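Multicopper oxidase type 1 (Nitrosomonas europaea, PDB 3G5W) is a two-domain blue copper oxidase that binds type 1 and oxygen-bridged copper and probably oxidises its substrates by passing electrons through these metals. Local coordinates at residues I14-K19 and F164-I169; H23-N28 and V108-T113; L141-W146 and G266-T271; A171-E176 and T258-K263; Q178-R181 and V187-L190. All coordinates share one frame; numbering follows the deposited sequence.

Interaction 1: I14-K19 and F164-I169; sequences IVLVGK and FDYYTI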
# COMPACT_ATOMS: atom_id res chain seq x y z
N ILE A 14 -27.33 7.80 9.07
CA ILE A 14 -26.88 6.48 9.53
C ILE A 14 -26.06 6.64 10.81
O ILE A 14 -25.62 7.74 11.13
CB ILE A 14 -26.06 5.70 8.45
CG1 ILE A 14 -24.71 6.37 8.16
CG2 ILE A 14 -26.89 5.49 7.16
CD1 ILE A 14 -23.73 5.50 7.33
N VAL A 15 -25.89 5.54 11.54
CA VAL A 15 -25.10 5.52 12.76
C VAL A 15 -23.97 4.50 12.60
O VAL A 15 -24.23 3.32 12.37
CB VAL A 15 -25.97 5.17 14.00
CG1 VAL A 15 -25.10 5.05 15.25
CG2 VAL A 15 -27.07 6.21 14.21
N LEU A 16 -22.73 4.96 12.70
CA LEU A 16 -21.58 4.08 12.52
C LEU A 16 -21.38 3.16 13.73
O LEU A 16 -21.32 1.94 13.59
CB LEU A 16 -20.31 4.90 12.24
CG LEU A 16 -20.31 5.91 11.09
CD1 LEU A 16 -18.92 6.52 10.93
CD2 LEU A 16 -20.79 5.29 9.77
N VAL A 17 -21.29 3.78 14.91
CA VAL A 17 -21.16 3.09 16.19
C VAL A 17 -21.68 4.03 17.26
O VAL A 17 -21.62 5.24 17.08
CB VAL A 17 -19.70 2.83 16.64
CG1 VAL A 17 -19.45 1.35 16.92
CG2 VAL A 17 -18.68 3.50 15.73
N GLY A 18 -22.13 3.46 18.37
CA GLY A 18 -22.56 4.25 19.53
C GLY A 18 -23.45 5.40 19.11
O GLY A 18 -24.49 5.20 18.48
N LYS A 19 -23.01 6.61 19.45
CA LYS A 19 -23.74 7.84 19.12
C LYS A 19 -23.18 8.58 17.90
O LYS A 19 -23.62 9.68 17.57
CB LYS A 19 -23.79 8.76 20.35
CG LYS A 19 -24.76 8.28 21.43
CD LYS A 19 -24.58 9.03 22.75
CE LYS A 19 -25.68 8.62 23.73
NZ LYS A 19 -25.28 8.81 25.15
N PHE A 164 -9.09 11.60 9.94
CA PHE A 164 -9.91 10.39 9.87
C PHE A 164 -9.99 9.79 11.27
O PHE A 164 -8.98 9.74 11.97
CB PHE A 164 -9.32 9.38 8.88
CG PHE A 164 -9.51 9.76 7.44
CD1 PHE A 164 -10.60 9.28 6.73
CD2 PHE A 164 -8.61 10.60 6.81
CE1 PHE A 164 -10.79 9.64 5.39
CE2 PHE A 164 -8.79 10.98 5.47
CZ PHE A 164 -9.87 10.49 4.77
N ASP A 165 -11.18 9.36 11.68
CA ASP A 165 -11.35 8.86 13.04
C ASP A 165 -12.35 7.72 13.23
O ASP A 165 -12.47 7.20 14.33
CB ASP A 165 -11.66 10.01 14.02
CG ASP A 165 -12.79 10.91 13.55
OD1 ASP A 165 -13.46 10.61 12.53
OD2 ASP A 165 -13.01 11.93 14.23
N TYR A 166 -13.07 7.35 12.17
CA TYR A 166 -13.93 6.16 12.20
C TYR A 166 -13.71 5.28 10.98
O TYR A 166 -13.49 5.77 9.87
CB TYR A 166 -15.43 6.52 12.37
CG TYR A 166 -15.75 7.04 13.75
CD1 TYR A 166 -16.25 6.19 14.74
CD2 TYR A 166 -15.54 8.39 14.07
CE1 TYR A 166 -16.54 6.67 16.02
CE2 TYR A 166 -15.82 8.87 15.34
CZ TYR A 166 -16.32 8.01 16.31
OH TYR A 166 -16.59 8.49 17.56
N TYR A 167 -13.77 3.97 11.20
CA TYR A 167 -13.46 2.97 10.18
C TYR A 167 -14.52 1.88 10.24
O TYR A 167 -14.84 1.39 11.32
CB TYR A 167 -12.04 2.42 10.40
CG TYR A 167 -11.06 3.54 10.58
CD1 TYR A 167 -10.49 4.17 9.47
CD2 TYR A 167 -10.78 4.05 11.85
CE1 TYR A 167 -9.62 5.25 9.62
CE2 TYR A 167 -9.91 5.13 12.01
CZ TYR A 167 -9.33 5.71 10.89
OH TYR A 167 -8.47 6.78 11.03
N THR A 168 -15.06 1.50 9.09
CA THR A 168 -16.24 0.62 9.08
C THR A 168 -16.13 -0.56 8.11
O THR A 168 -15.43 -0.48 7.10
CB THR A 168 -17.55 1.42 8.76
OG1 THR A 168 -17.47 2.00 7.46
CG2 THR A 168 -17.82 2.52 9.80
N ILE A 169 -16.81 -1.65 8.45
CA ILE A 169 -17.17 -2.71 7.49
C ILE A 169 -18.67 -2.54 7.25
O ILE A 169 -19.46 -2.61 8.20
CB ILE A 169 -16.93 -4.14 8.02
CG1 ILE A 169 -15.48 -4.34 8.49
CG2 ILE A 169 -17.31 -5.18 6.94
CD1 ILE A 169 -15.24 -5.67 9.24
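Leu-16 sits where the chain turns a corner out of strand 2-15, and both of its methyl groups reach the strand that carries Tyr-166 and Thr-168. With CG on the side of the backbone N, anti to the carbonyl carbon (chi1 -54°), the isobutyl group extends toward residues 164-169 and forks over two of them. CD1 lies 3.8 Å from Tyr-166 CB, at the root of the tyrosine side chain, while CD2 meets Thr-168 CG2 at 4.1 Å, the two side chains running nearly at right angles. Thr-168 thus offers its methyl to the leucine and keeps its hydroxyl for the indole NE1 of Trp-146. Through its backbone, Leu-16 also pairs with Ser-173.

Next along the chain, Val-17 takes up the outer part of the same tyrosine. Its CG2 stands at the edge of the Tyr-166 ring, near the ring plane, 3.8 Å from Tyr-166 CD1. No hydrogen bond joins the two segments, and the match is one of methyls against methyl, methylene and ring. Beyond it the joint is more polar, and Gly-18 N is bound by Glu-176. On the far strand a classic beta bulge sets Asp-165 and Tyr-166 together opposite Trp-146. The whole is an interdomain seam, in which a corner of the first cupredoxin domain packs on an edge strand of the second.

Interaction 2: H23-N28 and V108-T113; sequences HTFAFN and VNEHVT. With CU (copper (II) ion), chain G.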
# COMPACT_ATOMS: atom_id res chain seq x y z
N HIS A 23 -24.37 12.08 8.08
CA HIS A 23 -25.27 12.49 7.02
C HIS A 23 -24.78 11.87 5.70
O HIS A 23 -23.63 12.06 5.31
CB HIS A 23 -25.29 14.02 6.92
CG HIS A 23 -26.34 14.58 6.01
ND1 HIS A 23 -26.54 14.13 4.72
CD2 HIS A 23 -27.23 15.59 6.20
CE1 HIS A 23 -27.52 14.82 4.16
NE2 HIS A 23 -27.96 15.71 5.04
N THR A 24 -25.65 11.12 5.04
CA THR A 24 -25.29 10.42 3.81
C THR A 24 -26.27 10.72 2.68
O THR A 24 -27.42 11.10 2.92
CB THR A 24 -25.23 8.87 4.01
OG1 THR A 24 -26.53 8.37 4.37
CG2 THR A 24 -24.21 8.49 5.08
N PHE A 25 -25.78 10.55 1.45
CA PHE A 25 -26.62 10.61 0.25
C PHE A 25 -26.77 9.18 -0.24
O PHE A 25 -26.01 8.71 -1.08
CB PHE A 25 -25.99 11.50 -0.83
CG PHE A 25 -25.42 12.80 -0.32
CD1 PHE A 25 -26.14 13.59 0.58
CD2 PHE A 25 -24.18 13.25 -0.75
CE1 PHE A 25 -25.61 14.79 1.06
CE2 PHE A 25 -23.65 14.46 -0.28
CZ PHE A 25 -24.37 15.22 0.63
N ALA A 26 -27.77 8.49 0.30
CA ALA A 26 -27.84 7.04 0.22
C ALA A 26 -28.72 6.53 -0.92
O ALA A 26 -29.87 6.98 -1.09
CB ALA A 26 -28.32 6.48 1.54
N PHE A 27 -28.20 5.57 -1.67
CA PHE A 27 -29.00 4.90 -2.68
C PHE A 27 -30.09 4.06 -1.99
O PHE A 27 -29.80 3.23 -1.13
CB PHE A 27 -28.12 4.04 -3.60
CG PHE A 27 -27.10 4.84 -4.37
CD1 PHE A 27 -27.49 5.69 -5.40
CD2 PHE A 27 -25.74 4.72 -4.08
CE1 PHE A 27 -26.54 6.44 -6.11
CE2 PHE A 27 -24.78 5.45 -4.79
CZ PHE A 27 -25.18 6.31 -5.81
N ASN A 28 -31.35 4.32 -2.37
CA ASN A 28 -32.54 3.73 -1.73
C ASN A 28 -32.55 3.89 -0.21
O ASN A 28 -33.06 3.03 0.52
CB ASN A 28 -32.72 2.25 -2.14
CG ASN A 28 -33.35 2.08 -3.51
OD1 ASN A 28 -33.67 3.05 -4.20
ND2 ASN A 28 -33.53 0.83 -3.93
N VAL A 108 -15.79 13.01 -5.38
CA VAL A 108 -15.63 11.73 -4.68
C VAL A 108 -14.93 11.85 -3.32
O VAL A 108 -15.25 11.09 -2.40
CB VAL A 108 -14.95 10.66 -5.57
CG1 VAL A 108 -15.82 10.37 -6.77
CG2 VAL A 108 -13.57 11.13 -6.01
N ASN A 109 -13.99 12.79 -3.22
CA ASN A 109 -13.33 13.09 -1.95
C ASN A 109 -14.30 13.32 -0.78
O ASN A 109 -13.94 13.10 0.38
CB ASN A 109 -12.38 14.29 -2.10
CG ASN A 109 -13.08 15.52 -2.63
OD1 ASN A 109 -13.63 15.51 -3.73
ND2 ASN A 109 -13.05 16.61 -1.86
N GLU A 110 -15.52 13.76 -1.10
CA GLU A 110 -16.61 13.84 -0.12
C GLU A 110 -17.66 12.73 -0.30
O GLU A 110 -17.97 12.01 0.65
CB GLU A 110 -17.30 15.21 -0.14
CG GLU A 110 -18.34 15.36 0.99
CD GLU A 110 -19.44 16.38 0.69
OE1 GLU A 110 -19.24 17.26 -0.18
OE2 GLU A 110 -20.52 16.31 1.33
N HIS A 111 -18.21 12.62 -1.51
CA HIS A 111 -19.40 11.78 -1.75
C HIS A 111 -19.16 10.29 -1.51
O HIS A 111 -19.99 9.63 -0.88
CB HIS A 111 -19.96 12.02 -3.16
CG HIS A 111 -20.62 13.36 -3.34
ND1 HIS A 111 -21.67 13.57 -4.21
CD2 HIS A 111 -20.38 14.56 -2.76
CE1 HIS A 111 -22.04 14.84 -4.17
NE2 HIS A 111 -21.28 15.46 -3.29
N VAL A 112 -18.04 9.78 -2.01
CA VAL A 112 -17.71 8.36 -1.83
C VAL A 112 -17.08 8.13 -0.45
O VAL A 112 -17.55 7.29 0.32
CB VAL A 112 -16.81 7.80 -2.96
CG1 VAL A 112 -16.54 6.30 -2.77
CG2 VAL A 112 -17.45 8.01 -4.31
N THR A 113 -16.04 8.90 -0.14
CA THR A 113 -15.33 8.77 1.14
C THR A 113 -16.24 8.85 2.37
O THR A 113 -16.13 8.01 3.27
CB THR A 113 -14.18 9.81 1.26
OG1 THR A 113 -13.30 9.68 0.14
CG2 THR A 113 -13.39 9.62 2.55
CU CU G . -22.60 12.08 -5.40
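Glu-110 OE2 is gripped by two groups, a salt bridge from Arg-115 NE and a hydrogen bond from Gly-155 N, and the same oxygen lies 4.0 Å from Phe-25 CE2. The carboxylate and phenyl planes stand 67° apart. Glu-110 gets there with CG anti to its own nitrogen (chi1 -174°) and the rest of the chain extended from the helix, carrying the carboxylate to Phe-25 CE2 and CZ, which OE2 approaches obliquely.

His-111, the following residue, meets the same corner of that ring. Phe-25 CE2 hangs 4.0 Å from His-111 NE2, over one face of the imidazole and offset toward its rim. The pair is T-shaped, phenyl edge to imidazole face, with centroids 5.2 Å apart and planes at 68°. His-111 turns its other nitrogen to the metal: ND1 binds the copper ion at 2.1 Å, alongside His-56 ND1 and Cys-104 SG, and Met-117 completes the residues of this type 1 site. Phe-25 also meets the ring of His-56.

A copper ligand is thus fixed at one nitrogen by the metal and covered on one face by a hydrocarbon edge, which probably restricts rotation of the imidazole.

Interaction 3: L141-W146 and G266-T271; sequences LMLSDW and GGIMTT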
# COMPACT_ATOMS: atom_id res chain seq x y z
N LEU A 141 -17.67 -7.56 2.25
CA LEU A 141 -17.16 -6.61 3.24
C LEU A 141 -16.63 -5.35 2.55
O LEU A 141 -15.57 -5.38 1.91
CB LEU A 141 -16.04 -7.19 4.12
CG LEU A 141 -15.85 -8.61 4.69
CD1 LEU A 141 -15.33 -8.52 6.12
CD2 LEU A 141 -17.03 -9.55 4.60
N MET A 142 -17.38 -4.26 2.69
CA MET A 142 -16.98 -2.98 2.10
C MET A 142 -16.32 -2.11 3.17
O MET A 142 -16.92 -1.82 4.20
CB MET A 142 -18.19 -2.27 1.48
CG MET A 142 -18.93 -3.15 0.45
SD MET A 142 -20.19 -2.29 -0.52
CE MET A 142 -19.15 -1.38 -1.66
N LEU A 143 -15.07 -1.71 2.90
CA LEU A 143 -14.24 -1.03 3.89
C LEU A 143 -14.23 0.47 3.63
O LEU A 143 -13.94 0.90 2.50
CB LEU A 143 -12.81 -1.57 3.84
CG LEU A 143 -12.68 -3.10 3.84
CD1 LEU A 143 -11.25 -3.54 3.54
CD2 LEU A 143 -13.18 -3.69 5.17
N SER A 144 -14.52 1.25 4.66
CA SER A 144 -14.63 2.71 4.53
C SER A 144 -13.95 3.44 5.68
O SER A 144 -13.86 2.91 6.79
CB SER A 144 -16.10 3.13 4.49
OG SER A 144 -16.71 2.72 3.29
N ASP A 145 -13.49 4.66 5.39
CA ASP A 145 -12.81 5.52 6.36
C ASP A 145 -13.55 6.87 6.42
O ASP A 145 -13.87 7.46 5.39
CB ASP A 145 -11.36 5.72 5.93
CG ASP A 145 -10.72 4.41 5.46
OD1 ASP A 145 -10.47 3.55 6.31
OD2 ASP A 145 -10.49 4.25 4.24
N TRP A 146 -13.83 7.34 7.64
CA TRP A 146 -14.72 8.50 7.82
C TRP A 146 -14.04 9.62 8.59
O TRP A 146 -13.21 9.35 9.46
CB TRP A 146 -16.01 8.09 8.55
CG TRP A 146 -16.74 6.91 7.96
CD1 TRP A 146 -16.38 5.59 8.04
CD2 TRP A 146 -17.97 6.94 7.21
NE1 TRP A 146 -17.30 4.80 7.38
CE2 TRP A 146 -18.28 5.60 6.86
CE3 TRP A 146 -18.83 7.96 6.80
CZ2 TRP A 146 -19.43 5.26 6.13
CZ3 TRP A 146 -19.98 7.62 6.07
CH2 TRP A 146 -20.26 6.28 5.74
N GLY A 266 -12.15 -0.93 18.43
CA GLY A 266 -13.24 -0.54 17.53
C GLY A 266 -12.85 -0.70 16.07
O GLY A 266 -12.02 -1.54 15.73
N GLY A 267 -13.46 0.12 15.22
CA GLY A 267 -13.11 0.17 13.80
C GLY A 267 -13.38 -1.11 13.02
O GLY A 267 -14.40 -1.78 13.23
N ILE A 268 -12.45 -1.42 12.12
CA ILE A 268 -12.60 -2.53 11.17
C ILE A 268 -12.19 -3.86 11.83
O ILE A 268 -11.01 -4.24 11.85
CB ILE A 268 -11.84 -2.24 9.83
CG1 ILE A 268 -12.50 -1.05 9.12
CG2 ILE A 268 -11.86 -3.47 8.90
CD1 ILE A 268 -11.68 -0.42 7.99
N MET A 269 -13.18 -4.54 12.37
CA MET A 269 -12.96 -5.71 13.21
C MET A 269 -14.26 -6.52 13.34
O MET A 269 -15.34 -5.95 13.54
CB MET A 269 -12.45 -5.23 14.58
CG MET A 269 -12.27 -6.28 15.63
SD MET A 269 -10.92 -5.88 16.77
CE MET A 269 -11.40 -4.28 17.44
N THR A 270 -14.15 -7.83 13.21
CA THR A 270 -15.22 -8.75 13.61
C THR A 270 -14.61 -10.09 14.05
O THR A 270 -13.39 -10.20 14.22
CB THR A 270 -16.34 -8.91 12.53
OG1 THR A 270 -17.45 -9.62 13.09
CG2 THR A 270 -15.86 -9.65 11.28
N THR A 271 -15.46 -11.09 14.28
CA THR A 271 -14.98 -12.44 14.59
C THR A 271 -15.60 -13.48 13.68
O THR A 271 -16.67 -13.24 13.10
CB THR A 271 -15.26 -12.84 16.07
OG1 THR A 271 -16.67 -12.95 16.28
CG2 THR A 271 -14.69 -11.81 17.03
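The core of the second cupredoxin domain is a beta sandwich, and Leu-143 and Ile-268 are a point where its two sheets close on each other. Leu-143 belongs to strand 137-146 of the six-stranded sheet; Ile-268 stands in the loop just ahead of strand 269-274 of the facing five-stranded sheet. Their CA atoms, 7.6 Å apart, are the nearest between the segments around this pair, and no hydrogen bond crosses.

Ile-268 does most of the touching, with its two branches divided between neighbours. CG2 is the branch for Leu-143: it meets Leu-143 CD2 at 4.0 Å, the side chains crossing at about a right angle. The CG1 arm, placed on the backbone N side (chi1 -65°) and extended beyond (chi2 165°), carries CD1 further along the strand. There Ile-268 CD1 comes within 4.2 Å of the carbonyl oxygen Ser-144 O, a van der Waals contact of a methyl with the peptide. Ile-268 CD1 also lies at the margin of the next residue, 4.5 Å from Asp-145 OD1. The other carboxylate oxygen, Asp-145 OD2, takes a hydrogen bond from His-198 N, so the acid is held by the oxygen that does not face the isoleucine.

Tyr-167 and Asp-252 add further side-chain contacts to Ile-268, one from the edge strand of the first sheet and one from strand 247-252 of the second. The isoleucine side chain lies about 11 Å from a bound Cu-O-Cu linkage. A branched aliphatic residue wedged between facing sheets in this way belongs to the buried interior of the cupredoxin beta sandwich.

Interaction 4: A171-E176 and T258-K263; sequences AKSFPE and TTNGDK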
# COMPACT_ATOMS: atom_id res chain seq x y z
N ALA A 171 -20.40 0.07 6.75
CA ALA A 171 -20.89 1.25 7.49
C ALA A 171 -21.15 1.05 8.99
O ALA A 171 -21.82 1.88 9.60
CB ALA A 171 -22.13 1.85 6.80
N LYS A 172 -20.62 -0.04 9.57
CA LYS A 172 -20.55 -0.17 11.03
C LYS A 172 -19.13 -0.39 11.55
O LYS A 172 -18.33 -1.06 10.91
CB LYS A 172 -21.45 -1.30 11.55
CG LYS A 172 -22.92 -1.19 11.17
CD LYS A 172 -23.56 0.11 11.65
CE LYS A 172 -24.18 -0.02 13.03
NZ LYS A 172 -25.42 0.84 13.10
N SER A 173 -18.84 0.19 12.71
CA SER A 173 -17.60 -0.12 13.42
C SER A 173 -17.86 -1.18 14.49
O SER A 173 -18.95 -1.26 15.06
CB SER A 173 -17.02 1.13 14.08
OG SER A 173 -16.86 2.20 13.16
N PHE A 174 -16.85 -2.00 14.74
CA PHE A 174 -16.84 -2.86 15.91
C PHE A 174 -17.03 -1.96 17.15
O PHE A 174 -16.44 -0.88 17.22
CB PHE A 174 -15.50 -3.60 16.00
CG PHE A 174 -15.46 -4.64 17.08
CD1 PHE A 174 -15.00 -4.32 18.36
CD2 PHE A 174 -15.89 -5.94 16.83
CE1 PHE A 174 -14.97 -5.29 19.37
CE2 PHE A 174 -15.86 -6.91 17.83
CZ PHE A 174 -15.40 -6.58 19.09
N PRO A 175 -17.81 -2.43 18.15
CA PRO A 175 -18.45 -3.74 18.29
C PRO A 175 -19.85 -3.89 17.66
O PRO A 175 -20.58 -4.81 18.03
CB PRO A 175 -18.54 -3.92 19.81
CG PRO A 175 -18.71 -2.52 20.33
CD PRO A 175 -18.04 -1.58 19.34
N GLU A 176 -20.21 -3.02 16.73
CA GLU A 176 -21.53 -3.10 16.10
C GLU A 176 -21.54 -3.77 14.72
O GLU A 176 -22.55 -3.78 14.01
CB GLU A 176 -22.19 -1.73 16.08
CG GLU A 176 -22.68 -1.31 17.45
CD GLU A 176 -23.15 0.12 17.51
OE1 GLU A 176 -23.86 0.56 16.57
OE2 GLU A 176 -22.82 0.81 18.50
N THR A 258 -8.39 0.44 14.10
CA THR A 258 -9.13 -0.34 15.10
C THR A 258 -9.54 0.52 16.31
O THR A 258 -9.71 0.03 17.43
CB THR A 258 -8.33 -1.57 15.60
OG1 THR A 258 -7.10 -1.14 16.19
CG2 THR A 258 -8.04 -2.53 14.44
N THR A 259 -9.69 1.82 16.05
CA THR A 259 -10.14 2.75 17.08
C THR A 259 -11.46 3.41 16.67
O THR A 259 -11.69 3.64 15.47
CB THR A 259 -9.07 3.83 17.40
OG1 THR A 259 -8.66 4.47 16.19
CG2 THR A 259 -7.85 3.21 18.07
N ASN A 260 -12.31 3.68 17.66
CA ASN A 260 -13.51 4.50 17.51
C ASN A 260 -13.23 5.86 18.15
O ASN A 260 -13.18 5.97 19.37
CB ASN A 260 -14.71 3.84 18.22
CG ASN A 260 -15.17 2.56 17.55
OD1 ASN A 260 -14.95 2.36 16.35
ND2 ASN A 260 -15.81 1.69 18.32
N GLY A 261 -13.03 6.88 17.33
CA GLY A 261 -12.57 8.17 17.84
C GLY A 261 -11.23 7.96 18.52
O GLY A 261 -10.30 7.44 17.91
N ASP A 262 -11.11 8.33 19.80
CA ASP A 262 -9.86 8.03 20.51
C ASP A 262 -9.92 6.83 21.47
O ASP A 262 -9.04 6.65 22.32
CB ASP A 262 -9.26 9.28 21.17
CG ASP A 262 -10.17 9.91 22.20
OD1 ASP A 262 -11.26 9.36 22.47
OD2 ASP A 262 -9.77 10.97 22.74
N LYS A 263 -10.94 5.99 21.31
CA LYS A 263 -11.08 4.77 22.11
C LYS A 263 -10.57 3.55 21.34
O LYS A 263 -10.89 3.40 20.16
CB LYS A 263 -12.55 4.53 22.49
CG LYS A 263 -13.20 5.61 23.36
CD LYS A 263 -14.03 6.58 22.53
CE LYS A 263 -15.34 5.94 22.03
NZ LYS A 263 -15.86 6.64 20.81
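Ser-173 and Asn-260 face each other from two loops, their CA atoms 7.4 Å apart. Each loop bends sharply here. On one side the peptide before Pro-175 is cis, and Glu-176 N closes back on Ser-173 O as in a type VI turn; on the other, Asn-260 to Lys-263 form a type II' turn, with Gly-261 at the positive-phi corner.

The Asn-260 amide bridges them. Its ND2 donates to Phe-174 O over 2.9 Å with a nearly straight angle of 170°, the bond lying in the plane of the carbonyl and only 6° out of the plane of the amide. OD1 faces Ser-173 CB at 3.3 Å and accepts from Gly-267 N, so both ends of the amide are used. The hydroxyl Ser-173 OG goes to Tyr-167 O instead. Behind the amide, Asn-260 O is itself held twice: Lys-263 N reaches it at 3.0 Å, and Lys-263 NZ at 3.1 Å from the opposite face of the carbonyl plane.

A leucine in place of Asn-260 would probably strand the Phe-174 carbonyl and the Gly-267 amide without their mates, and the direct link between the two turns would be lost. With donor and acceptor both engaged, a flipped amide would put like groups together, and the bonding pattern therefore fixes its orientation.

Interaction 5: Q178-R181 and V187-L190; sequences QPIR and VIRL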
# COMPACT_ATOMS: atom_id res chain seq x y z
N GLN A 178 -21.01 -7.62 12.76
CA GLN A 178 -21.63 -8.91 13.06
C GLN A 178 -20.63 -10.06 12.91
O GLN A 178 -19.79 -10.03 12.02
CB GLN A 178 -22.83 -9.16 12.13
CG GLN A 178 -23.98 -8.19 12.33
CD GLN A 178 -24.63 -8.31 13.69
OE1 GLN A 178 -24.78 -9.40 14.23
NE2 GLN A 178 -25.04 -7.18 14.25
N PRO A 179 -20.74 -11.08 13.78
CA PRO A 179 -19.85 -12.23 13.62
C PRO A 179 -20.17 -12.98 12.33
O PRO A 179 -21.32 -12.98 11.88
CB PRO A 179 -20.16 -13.09 14.84
CG PRO A 179 -21.59 -12.73 15.22
CD PRO A 179 -21.68 -11.25 14.92
N ILE A 180 -19.15 -13.59 11.74
CA ILE A 180 -19.33 -14.49 10.60
C ILE A 180 -19.48 -15.87 11.21
O ILE A 180 -18.57 -16.36 11.85
CB ILE A 180 -18.11 -14.38 9.65
CG1 ILE A 180 -18.14 -13.01 8.95
CG2 ILE A 180 -18.08 -15.55 8.62
CD1 ILE A 180 -16.83 -12.59 8.27
N ARG A 181 -20.66 -16.48 11.04
CA ARG A 181 -20.96 -17.74 11.73
C ARG A 181 -20.85 -18.92 10.79
O ARG A 181 -21.48 -18.95 9.73
CB ARG A 181 -22.34 -17.71 12.40
CG ARG A 181 -22.42 -16.73 13.55
CD ARG A 181 -23.77 -16.74 14.23
NE ARG A 181 -23.70 -16.06 15.52
CZ ARG A 181 -24.74 -15.88 16.34
NH1 ARG A 181 -25.94 -16.33 16.00
NH2 ARG A 181 -24.56 -15.25 17.49
N VAL A 187 -16.69 -23.52 3.52
CA VAL A 187 -15.68 -22.80 2.76
C VAL A 187 -16.28 -21.44 2.48
O VAL A 187 -17.32 -21.34 1.83
CB VAL A 187 -15.35 -23.51 1.43
CG1 VAL A 187 -14.42 -22.65 0.56
CG2 VAL A 187 -14.73 -24.88 1.69
N ILE A 188 -15.66 -20.40 3.02
CA ILE A 188 -16.23 -19.06 2.84
C ILE A 188 -15.43 -18.21 1.85
O ILE A 188 -14.22 -18.37 1.70
CB ILE A 188 -16.47 -18.30 4.19
CG1 ILE A 188 -15.15 -17.89 4.86
CG2 ILE A 188 -17.35 -19.15 5.14
CD1 ILE A 188 -15.32 -17.16 6.19
N ARG A 189 -16.16 -17.34 1.16
CA ARG A 189 -15.58 -16.40 0.23
C ARG A 189 -15.84 -15.02 0.80
O ARG A 189 -16.99 -14.62 0.93
CB ARG A 189 -16.25 -16.58 -1.12
CG ARG A 189 -15.74 -15.68 -2.24
CD ARG A 189 -16.46 -16.03 -3.54
NE ARG A 189 -15.96 -15.24 -4.66
CZ ARG A 189 -16.07 -15.60 -5.94
NH1 ARG A 189 -15.58 -14.81 -6.89
NH2 ARG A 189 -16.64 -16.75 -6.28
N LEU A 190 -14.78 -14.31 1.17
CA LEU A 190 -14.88 -12.93 1.59
C LEU A 190 -14.56 -12.00 0.43
O LEU A 190 -13.44 -11.98 -0.08
CB LEU A 190 -13.95 -12.63 2.77
CG LEU A 190 -13.92 -13.57 3.98
CD1 LEU A 190 -12.85 -13.10 4.96
CD2 LEU A 190 -15.28 -13.66 4.66
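Ile-180 meets Ile-188 and Leu-190 in a purely apolar contact across the interior of the second domain, between two strands that are close in sequence yet belong to different sheets. Strand 180-182 is an outermost strand of the five-stranded sheet, whereas strand 187-194 runs inside the six-stranded one. The CA atoms of Ile-180 and Ile-188 are 9.5 Å apart, a spacing bridged by side chains and not by backbone bonds.

Each partner meets a different arm of Ile-180. The short branch, CG2, meets Ile-188 CD1 at 4.0 Å. The longer branch ends in CD1, which comes to 4.1 Å from Leu-190 CD2, with the side chains inclined to each other. Ile-188 and Leu-190 are two apart on one strand; Ile-188 points at Ile-180, while Leu-190 brings only the end of its side chain to it. Ile-188 takes the less common position of CG1 between the backbone N and the carbonyl carbon (chi1 70°), and an extended second torsion then sends CD1 straight out to the opposite sheet.

Tyr-139 of strand 137-146 touches both isoleucines, and Leu-240 of strand 235-241 lies against Ile-188 and Leu-190. On the backbone side each strand keeps to its own sheet: Ile-180 bonds with Thr-271 and Glu-273, Ile-188 with Leu-240. Two consecutive strands that pair with other strands and face one another through their side chains form a beta arch, here the link by which the chain passes from one sheet of the cupredoxin sandwich to the other.

In the fold
Interactions 1, 3 and 4 form one cluster: the centres of 1 and 4 lie 6 Å apart, those of 3 and 4 lie 8 Å apart. Interaction 1 meets interaction 3 through the edge pairing of strands 166-169 and 137-146, where Tyr-166 O lies 2.8 Å from Trp-146 N. Interaction 5 continues the sandwich interior of interaction 3, its centre 14 Å away, and Thr-271 O approaches Ile-180 N at 2.9 Å. Interaction 2 stands in the first domain and alone holds a copper ligand. It touches interaction 1 by Thr-24 on Ile-14, while its His-111 side chain is about 12 Å from a Cu-O-Cu linkage.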